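Local coordinates for cysteine synthase (Helicobacter pylori, PDB 6AHI), which makes L-cysteine and acetate from O-acetyl-L-serine and sulfide with the help of pyridoxal 5'-phosphate, and also has cystathionine beta-synthase activity, at residues T14-F19 and Y33-H38; R200-E205 and L276-R281; I210-E215 and F241-D246. One frame throughout, in Å; residues are numbered along the deposited sequence.

Contact 1: T14-F19 and Y33-H38; sequences TPVFKF and YAKLEH
Lys18 lies alongside the Tyr33 ring, the two side chains pointing the same way, with Lys18 CG 3.6 Å from Tyr33 CE1. The lysine chain is extended throughout (CG anti to the backbone N, chi1 -178°), which carries its CE up to the phenol oxygen; a water then joins Lys18 NZ to Tyr33 OH, and Gln287 is a further partner of that hydroxyl. Val16 shares this face of the hairpin, its CG1 3.5 Å from Tyr33 CB and its CG2 against the Lys35 chain. Bent at chi2, Lys35 crosses Thr14 and gives NZ to Thr14 O at 2.8 Å, with a weak bond to Thr14 OG1. Thr14 OG1 donates in turn to Glu37 OE2 (2.6 Å), meeting it on the anti side and out of the carboxylate plane. Glu163 and Glu167 also form salt bridges with Lys35, and Arg48 with Glu37, so the buried charges are probably largely balanced. On the other face Ala34 CB sits at the edge of the Phe19 ring, 3.9 Å from its CE2. The backbones form an antiparallel pair, Phe17 and Ala34 exchanging both N-H...O bonds. Strand 31-36 continues into the sheet beside strand 287-292, and helix 160-168 packs on the face of Tyr33 and Lys35; beyond strand 16-19, a strand of the second subunit pairs in parallel with Val16 and Phe17, carrying the sheet across the dimer interface.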
loop_
_atom_site.group_PDB
_atom_site.type_symbol
_atom_site.label_atom_id
_atom_site.label_comp_id
_atom_site.label_asym_id
_atom_site.label_seq_id
_atom_site.Cartn_x
_atom_site.Cartn_y
_atom_site.Cartn_z
ATOM N N THR A 14 1.505 11.329 6.539
ATOM C CA THR A 14 1.719 9.941 6.890
ATOM C C THR A 14 1.926 9.791 8.394
ATOM O O THR A 14 2.453 10.699 9.060
ATOM C CB THR A 14 2.919 9.384 6.126
ATOM O OG1 THR A 14 4.053 10.232 6.304
ATOM C CG2 THR A 14 2.602 9.233 4.661
ATOM N N PRO A 15 1.645 8.606 8.957
ATOM C CA PRO A 15 1.881 8.393 10.386
ATOM C C PRO A 15 3.375 8.173 10.704
ATOM O O PRO A 15 4.216 8.040 9.793
ATOM C CB PRO A 15 1.090 7.129 10.717
ATOM C CG PRO A 15 0.783 6.454 9.412
ATOM C CD PRO A 15 1.018 7.455 8.297
ATOM N N VAL A 16 3.687 8.198 11.999
ATOM C CA VAL A 16 5.003 7.954 12.488
ATOM C C VAL A 16 4.920 6.775 13.460
ATOM O O VAL A 16 4.083 6.796 14.363
ATOM C CB VAL A 16 5.556 9.205 13.184
ATOM C CG1 VAL A 16 6.886 8.907 13.831
ATOM C CG2 VAL A 16 5.697 10.403 12.233
ATOM N N PHE A 17 5.731 5.739 13.233
ATOM C CA PHE A 17 5.822 4.613 14.102
ATOM C C PHE A 17 6.858 4.898 15.187
ATOM O O PHE A 17 8.013 5.273 14.874
ATOM C CB PHE A 17 6.214 3.365 13.314
ATOM C CG PHE A 17 5.811 2.078 14.007
ATOM C CD1 PHE A 17 6.579 1.576 15.040
ATOM C CD2 PHE A 17 4.609 1.457 13.726
ATOM C CE1 PHE A 17 6.182 0.448 15.746
ATOM C CE2 PHE A 17 4.228 0.304 14.393
ATOM C CZ PHE A 17 5.005 -0.190 15.417
ATOM N N LYS A 18 6.477 4.706 16.453
ATOM C CA LYS A 18 7.395 4.903 17.579
ATOM C C LYS A 18 7.843 3.550 18.139
ATOM O O LYS A 18 7.011 2.701 18.542
ATOM C CB LYS A 18 6.765 5.721 18.700
ATOM C CG LYS A 18 7.678 6.014 19.884
ATOM C CD LYS A 18 6.887 6.585 21.043
ATOM C CE LYS A 18 7.771 7.191 22.100
ATOM N NZ LYS A 18 6.909 7.746 23.169
ATOM N N PHE A 19 9.165 3.345 18.117
ATOM C CA PHE A 19 9.832 2.181 18.677
ATOM C C PHE A 19 10.534 2.568 19.988
ATOM O O PHE A 19 11.216 3.603 20.066
ATOM C CB PHE A 19 10.894 1.662 17.708
ATOM C CG PHE A 19 10.410 1.306 16.329
ATOM C CD1 PHE A 19 10.041 -0.004 16.025
ATOM C CD2 PHE A 19 10.413 2.245 15.308
ATOM C CE1 PHE A 19 9.658 -0.352 14.732
ATOM C CE2 PHE A 19 10.007 1.896 14.033
ATOM C CZ PHE A 19 9.622 0.606 13.746
ATOM N N TYR A 33 11.595 7.170 15.948
ATOM C CA TYR A 33 10.420 7.513 15.189
ATOM C C TYR A 33 10.709 7.290 13.705
ATOM O O TYR A 33 11.573 7.915 13.177
ATOM C CB TYR A 33 10.054 8.967 15.411
ATOM C CG TYR A 33 9.732 9.269 16.835
ATOM C CD1 TYR A 33 8.465 9.041 17.326
ATOM C CD2 TYR A 33 10.688 9.747 17.706
ATOM C CE1 TYR A 33 8.127 9.356 18.628
ATOM C CE2 TYR A 33 10.374 10.025 19.037
ATOM C CZ TYR A 33 9.086 9.848 19.494
ATOM O OH TYR A 33 8.760 10.140 20.803
ATOM N N ALA A 34 9.886 6.471 13.065
ATOM C CA ALA A 34 9.985 6.234 11.663
ATOM C C ALA A 34 8.782 6.843 10.975
ATOM O O ALA A 34 7.625 6.454 11.207
ATOM C CB ALA A 34 10.068 4.770 11.343
ATOM N N LYS A 35 9.084 7.790 10.092
ATOM C CA LYS A 35 8.087 8.348 9.234
ATOM C C LYS A 35 7.753 7.333 8.139
ATOM O O LYS A 35 8.637 6.903 7.415
ATOM C CB LYS A 35 8.622 9.684 8.730
ATOM C CG LYS A 35 7.642 10.460 7.893
ATOM C CD LYS A 35 6.523 11.027 8.669
ATOM C CE LYS A 35 5.923 12.206 7.940
ATOM N NZ LYS A 35 4.549 12.457 8.397
ATOM N N LEU A 36 6.474 6.935 8.061
ATOM C CA LEU A 36 6.023 5.836 7.225
ATOM C C LEU A 36 5.586 6.337 5.831
ATOM O O LEU A 36 4.388 6.309 5.494
ATOM C CB LEU A 36 4.864 5.116 7.925
ATOM C CG LEU A 36 5.179 4.568 9.315
ATOM C CD1 LEU A 36 4.025 3.708 9.803
ATOM C CD2 LEU A 36 6.489 3.791 9.285
ATOM N N GLU A 37 6.578 6.644 5.007
ATOM C CA GLU A 37 6.381 7.212 3.688
ATOM C C GLU A 37 5.936 6.156 2.686
ATOM O O GLU A 37 5.462 6.494 1.631
ATOM C CB GLU A 37 7.667 7.885 3.252
ATOM C CG GLU A 37 7.881 9.167 4.021
ATOM C CD GLU A 37 6.779 10.185 3.763
ATOM O OE1 GLU A 37 6.560 10.530 2.559
ATOM O OE2 GLU A 37 6.085 10.606 4.742
ATOM N N HIS A 38 6.061 4.885 3.055
ATOM C CA HIS A 38 5.589 3.788 2.222
ATOM C C HIS A 38 4.057 3.785 2.126
ATOM O O HIS A 38 3.524 3.117 1.212
ATOM C CB HIS A 38 6.150 2.454 2.719
ATOM C CG HIS A 38 5.563 1.945 3.998
ATOM N ND1 HIS A 38 5.696 2.616 5.199
ATOM C CD2 HIS A 38 4.871 0.819 4.259
ATOM C CE1 HIS A 38 5.098 1.912 6.145
ATOM N NE2 HIS A 38 4.598 0.796 5.596
HETATM O O HOH W 1 5.788 10.079 21.775
#

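Contact 2: R200-E205 and L276-R281; sequences RLIGVE and LKEAQR
Arg200 meets the Glu278 carboxylate side-on, one nitrogen to each oxygen: NE reaches Glu278 OE2 at 2.7 Å and NH2 reaches Glu278 OE1 at 2.9 Å. Both oxygens use their syn lone pairs, both bonds are nearly straight, and the guanidinium and carboxylate planes are only 19° apart. This is a bidentate salt bridge, which fixes the rotation of both flat groups. Three residues further along the chain from Glu278, Arg281 adds a third bond, its NH1 coming to the anti lone pair of Glu278 OE1 at 2.7 Å, so that one oxygen takes a donor from each arginine. Both guanidinium groups thus gather round the one carboxylate, Arg200 NH2 lying 4.3 Å from Arg281 NH1. Ile202 CG1 lies over one face of the carboxylate, 3.9 Å from Glu278 CD. Glu278 leaves the helix with CG anti to its backbone N (chi1 173°) and then bends at chi2, which turns the carboxylate toward Arg200. In the next shell Ser174 OG bonds Glu278 OE2, while Glu242 pairs with Arg281 NH2 and links the network to the adjacent strand. Strand 200-206 runs parallel between strands 174-178 and 240-244; helix 266-281 packs on the sheet face bearing Ile202, its segment 276-281 running at 148° to segment 200-205, and helix 183-195 touches Leu201 on the opposite face.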
loop_
_atom_site.group_PDB
_atom_site.type_symbol
_atom_site.label_atom_id
_atom_site.label_comp_id
_atom_site.label_asym_id
_atom_site.label_seq_id
_atom_site.Cartn_x
_atom_site.Cartn_y
_atom_site.Cartn_z
ATOM N N ARG A 200 21.833 15.880 15.241
ATOM C CA ARG A 200 22.851 15.089 14.549
ATOM C C ARG A 200 22.257 14.598 13.220
ATOM O O ARG A 200 21.083 14.289 13.110
ATOM C CB ARG A 200 23.321 13.913 15.429
ATOM C CG ARG A 200 24.207 14.319 16.599
ATOM C CD ARG A 200 24.440 13.205 17.602
ATOM N NE ARG A 200 24.843 11.946 16.977
ATOM C CZ ARG A 200 26.076 11.617 16.580
ATOM N NH1 ARG A 200 27.075 12.480 16.680
ATOM N NH2 ARG A 200 26.292 10.417 16.051
ATOM N N LEU A 201 23.102 14.524 12.198
ATOM C CA LEU A 201 22.704 14.075 10.874
ATOM C C LEU A 201 23.565 12.873 10.461
ATOM O O LEU A 201 24.792 13.014 10.362
ATOM C CB LEU A 201 22.938 15.200 9.864
ATOM C CG LEU A 201 22.179 16.504 10.093
ATOM C CD1 LEU A 201 22.517 17.489 8.991
ATOM C CD2 LEU A 201 20.679 16.258 10.133
ATOM N N ILE A 202 22.907 11.734 10.203
ATOM C CA ILE A 202 23.549 10.493 9.793
ATOM C C ILE A 202 22.920 10.011 8.487
ATOM O O ILE A 202 21.728 9.738 8.445
ATOM C CB ILE A 202 23.424 9.391 10.856
ATOM C CG1 ILE A 202 23.891 9.860 12.242
ATOM C CG2 ILE A 202 24.120 8.122 10.362
ATOM C CD1 ILE A 202 25.378 9.907 12.413
ATOM N N GLY A 203 23.742 9.890 7.439
ATOM C CA GLY A 203 23.323 9.360 6.146
ATOM C C GLY A 203 23.583 7.868 6.100
ATOM O O GLY A 203 24.543 7.395 6.695
ATOM N N VAL A 204 22.715 7.112 5.429
ATOM C CA VAL A 204 22.799 5.667 5.475
ATOM C C VAL A 204 23.024 5.157 4.050
ATOM O O VAL A 204 22.358 5.600 3.150
ATOM C CB VAL A 204 21.530 5.074 6.095
ATOM C CG1 VAL A 204 21.593 3.562 6.191
ATOM C CG2 VAL A 204 21.240 5.705 7.448
ATOM N N GLU A 205 23.975 4.228 3.903
ATOM C CA GLU A 205 24.337 3.643 2.626
ATOM C C GLU A 205 24.533 2.151 2.840
ATOM O O GLU A 205 24.881 1.713 3.937
ATOM C CB GLU A 205 25.632 4.265 2.091
ATOM C CG GLU A 205 26.819 4.066 3.036
ATOM C CD GLU A 205 28.217 4.328 2.485
ATOM O OE1 GLU A 205 28.309 4.793 1.332
ATOM O OE2 GLU A 205 29.208 4.081 3.230
ATOM N N LEU A 276 18.992 2.275 14.856
ATOM C CA LEU A 276 19.208 1.487 16.066
ATOM C C LEU A 276 20.634 1.680 16.583
ATOM O O LEU A 276 20.847 1.864 17.775
ATOM C CB LEU A 276 18.927 0.027 15.711
ATOM C CG LEU A 276 18.465 -0.901 16.815
ATOM C CD1 LEU A 276 17.241 -0.305 17.511
ATOM C CD2 LEU A 276 18.154 -2.281 16.226
ATOM N N LYS A 277 21.615 1.668 15.675
ATOM C CA LYS A 277 23.014 1.938 16.025
ATOM C C LYS A 277 23.197 3.349 16.577
ATOM O O LYS A 277 23.883 3.545 17.613
ATOM C CB LYS A 277 23.918 1.683 14.816
ATOM C CG LYS A 277 24.045 0.202 14.479
ATOM C CD LYS A 277 24.943 -0.061 13.297
ATOM C CE LYS A 277 24.780 -1.469 12.812
ATOM N NZ LYS A 277 25.694 -1.732 11.681
ATOM N N GLU A 278 22.528 4.324 15.962
ATOM C CA GLU A 278 22.584 5.680 16.446
ATOM C C GLU A 278 21.928 5.772 17.846
ATOM O O GLU A 278 22.522 6.378 18.755
ATOM C CB GLU A 278 22.015 6.636 15.397
ATOM C CG GLU A 278 21.868 8.082 15.865
ATOM C CD GLU A 278 23.135 8.931 15.969
ATOM O OE1 GLU A 278 24.243 8.369 15.927
ATOM O OE2 GLU A 278 23.004 10.171 16.142
ATOM N N ALA A 279 20.728 5.214 18.031
ATOM C CA ALA A 279 20.063 5.286 19.356
ATOM C C ALA A 279 20.964 4.663 20.436
ATOM O O ALA A 279 21.061 5.191 21.545
ATOM C CB ALA A 279 18.717 4.604 19.353
ATOM N N GLN A 280 21.659 3.573 20.075
ATOM C CA GLN A 280 22.459 2.825 21.032
ATOM C C GLN A 280 23.698 3.616 21.458
ATOM O O GLN A 280 24.230 3.317 22.513
ATOM C CB GLN A 280 22.833 1.452 20.472
ATOM C CG GLN A 280 21.683 0.460 20.591
ATOM C CD GLN A 280 21.934 -0.825 19.841
ATOM O OE1 GLN A 280 22.915 -0.957 19.120
ATOM N NE2 GLN A 280 21.059 -1.801 20.037
ATOM N N ARG A 281 24.149 4.596 20.663
ATOM C CA ARG A 281 25.346 5.352 20.992
ATOM C C ARG A 281 24.979 6.678 21.674
ATOM O O ARG A 281 25.860 7.383 22.085
ATOM C CB ARG A 281 26.235 5.584 19.760
ATOM C CG ARG A 281 25.730 6.621 18.758
ATOM C CD ARG A 281 26.702 6.993 17.647
ATOM N NE ARG A 281 27.106 5.857 16.824
ATOM C CZ ARG A 281 26.576 5.504 15.648
ATOM N NH1 ARG A 281 25.742 6.303 14.995
ATOM N NH2 ARG A 281 26.894 4.336 15.123
#

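Contact 3: I210-E215 and F241-D246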
loop_
_atom_site.group_PDB
_atom_site.type_symbol
_atom_site.label_atom_id
_atom_site.label_comp_id
_atom_site.label_asym_id
_atom_site.label_seq_id
_atom_site.Cartn_x
_atom_site.Cartn_y
_atom_site.Cartn_z
ATOM N N ILE A 210 30.238 4.411 -1.382
ATOM C CA ILE A 210 31.618 4.970 -1.152
ATOM C C ILE A 210 31.701 6.027 -0.030
ATOM O O ILE A 210 32.781 6.518 0.236
ATOM C CB ILE A 210 32.200 5.530 -2.473
ATOM C CG1 ILE A 210 31.273 6.564 -3.131
ATOM C CG2 ILE A 210 32.555 4.391 -3.414
ATOM C CD1 ILE A 210 31.110 7.847 -2.346
ATOM N N LEU A 211 30.596 6.372 0.651
ATOM C CA LEU A 211 30.590 7.592 1.508
ATOM C C LEU A 211 31.549 7.445 2.699
ATOM O O LEU A 211 32.133 8.440 3.134
ATOM C CB LEU A 211 29.160 7.912 1.958
ATOM C CG LEU A 211 28.243 8.480 0.862
ATOM C CD1 LEU A 211 26.790 8.540 1.309
ATOM C CD2 LEU A 211 28.704 9.850 0.412
ATOM N N ASN A 212 31.744 6.220 3.209
ATOM C CA ASN A 212 32.736 5.956 4.286
ATOM C C ASN A 212 34.085 5.494 3.717
ATOM O O ASN A 212 34.883 4.906 4.447
ATOM C CB ASN A 212 32.224 4.941 5.311
ATOM C CG ASN A 212 31.461 5.618 6.425
ATOM O OD1 ASN A 212 31.806 6.739 6.779
ATOM N ND2 ASN A 212 30.437 4.958 6.969
ATOM N N GLY A 213 34.342 5.752 2.425
ATOM C CA GLY A 213 35.673 5.514 1.842
ATOM C C GLY A 213 35.850 4.093 1.331
ATOM O O GLY A 213 36.854 3.790 0.748
ATOM N N GLY A 214 34.852 3.222 1.527
ATOM C CA GLY A 214 34.895 1.841 1.009
ATOM C C GLY A 214 34.921 1.790 -0.512
ATOM O O GLY A 214 34.592 2.771 -1.184
ATOM N N GLU A 215 35.310 0.626 -1.054
ATOM C CA GLU A 215 35.386 0.397 -2.490
ATOM C C GLU A 215 33.976 0.299 -3.069
ATOM O O GLU A 215 33.087 -0.271 -2.436
ATOM C CB GLU A 215 36.155 -0.893 -2.782
ATOM C CG GLU A 215 37.568 -0.900 -2.226
ATOM C CD GLU A 215 38.557 0.008 -2.940
ATOM O OE1 GLU A 215 38.307 0.351 -4.114
ATOM O OE2 GLU A 215 39.598 0.350 -2.335
ATOM N N PHE A 241 28.214 8.842 8.261
ATOM C CA PHE A 241 27.533 7.902 7.409
ATOM C C PHE A 241 27.609 6.531 8.068
ATOM O O PHE A 241 28.591 6.208 8.740
ATOM C CB PHE A 241 28.153 7.846 6.016
ATOM C CG PHE A 241 28.137 9.183 5.325
ATOM C CD1 PHE A 241 26.963 9.710 4.830
ATOM C CD2 PHE A 241 29.287 9.944 5.228
ATOM C CE1 PHE A 241 26.942 10.967 4.248
ATOM C CE2 PHE A 241 29.263 11.189 4.621
ATOM C CZ PHE A 241 28.096 11.692 4.118
ATOM N N GLU A 242 26.550 5.745 7.882
ATOM C CA GLU A 242 26.466 4.414 8.400
ATOM C C GLU A 242 26.381 3.459 7.195
ATOM O O GLU A 242 25.465 3.613 6.364
ATOM C CB GLU A 242 25.278 4.363 9.366
ATOM C CG GLU A 242 25.257 3.140 10.257
ATOM C CD GLU A 242 26.306 3.104 11.366
ATOM O OE1 GLU A 242 26.261 3.961 12.248
ATOM O OE2 GLU A 242 27.183 2.213 11.318
ATOM N N THR A 243 27.321 2.508 7.106
ATOM C CA THR A 243 27.367 1.508 6.039
ATOM C C THR A 243 26.729 0.225 6.555
ATOM O O THR A 243 27.202 -0.340 7.528
ATOM C CB THR A 243 28.796 1.183 5.576
ATOM O OG1 THR A 243 29.466 2.386 5.228
ATOM C CG2 THR A 243 28.834 0.243 4.392
ATOM N N ILE A 244 25.653 -0.211 5.896
ATOM C CA ILE A 244 24.869 -1.383 6.306
ATOM C C ILE A 244 25.078 -2.497 5.287
ATOM O O ILE A 244 24.880 -2.315 4.098
ATOM C CB ILE A 244 23.386 -1.000 6.433
ATOM C CG1 ILE A 244 23.193 0.172 7.396
ATOM C CG2 ILE A 244 22.549 -2.199 6.826
ATOM C CD1 ILE A 244 23.700 -0.075 8.788
ATOM N N SER A 245 25.486 -3.662 5.779
ATOM C CA SER A 245 25.598 -4.852 4.926
ATOM C C SER A 245 24.207 -5.289 4.460
ATOM O O SER A 245 23.200 -5.004 5.112
ATOM C CB SER A 245 26.293 -5.947 5.659
ATOM O OG SER A 245 25.505 -6.423 6.732
ATOM N N ASP A 246 24.162 -5.975 3.318
ATOM C CA ASP A 246 22.947 -6.548 2.823
ATOM C C ASP A 246 22.388 -7.517 3.861
ATOM O O ASP A 246 21.187 -7.525 4.081
ATOM C CB ASP A 246 23.164 -7.276 1.490
ATOM C CG ASP A 246 23.341 -6.333 0.315
ATOM O OD1 ASP A 246 22.860 -5.184 0.420
ATOM O OD2 ASP A 246 23.959 -6.755 -0.702
#
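A type I beta turn from Ile210 to Gly213, in the long connection after strand 200-206, docks against strand 240-244, the outermost strand of its sheet within this chain. Gly213 N closes the turn on Ile210 O, and the two residues at its centre, Leu211 and Asn212, make the contact. Leu211 CB sits over one face of the Phe241 ring in a CH-pi contact, 3.9 Å from the centroid and 17° off the normal. With CG anti to the carbonyl carbon (chi1 -73°), the leucine then sends CD1 to within 3.7 Å of Phe241 CD1. The Asn212 amide stands steeply to the ring, the planes 72° apart, and brings OD1 to the ring's edge. Asn212 ND2 serves two acceptors close to the amide plane: Phe241 O at 2.8 Å and Thr243 OG1 at 3.3 Å. The first bond is straight at the hydrogen, but the donor stands above the carbonyl plane, not on a lone pair. Thr243 OG1 also bonds Glu205 OE2, and Glu205 OE1 accepts from Leu211 N, so one carboxylate ties both the turn and the strand to strand 200-206. Two bonds from a single amide nitrogen fix the rotation of the Asn212 amide and set which way round it lies. The turn is thus fixed to the strand by two directional hydrogen bonds from one amide and an apolar contact beside them.

Overall arrangement
All three contacts belong to the six-stranded mixed sheet of the PLP-binding fold. Contact 1 comes first along the chain and forms one edge of the sheet within the chain, the hairpin of strands 16-19 and 31-36; contacts 2 and 3 lie toward the other, on neighbouring strands 200-206 and 240-244, with contact 3 nested inside the loop that contact 2 closes. Centres of contacts 1 and 2 are 16 Å apart, those of contacts 1 and 3 are 25 Å apart, and neither pair touches. Contacts 2 and 3, 13 Å between centres, meet where Glu205 O is 2.9 Å from Ile244 N. One edge therefore serves the dimer, while the other carries a surface turn.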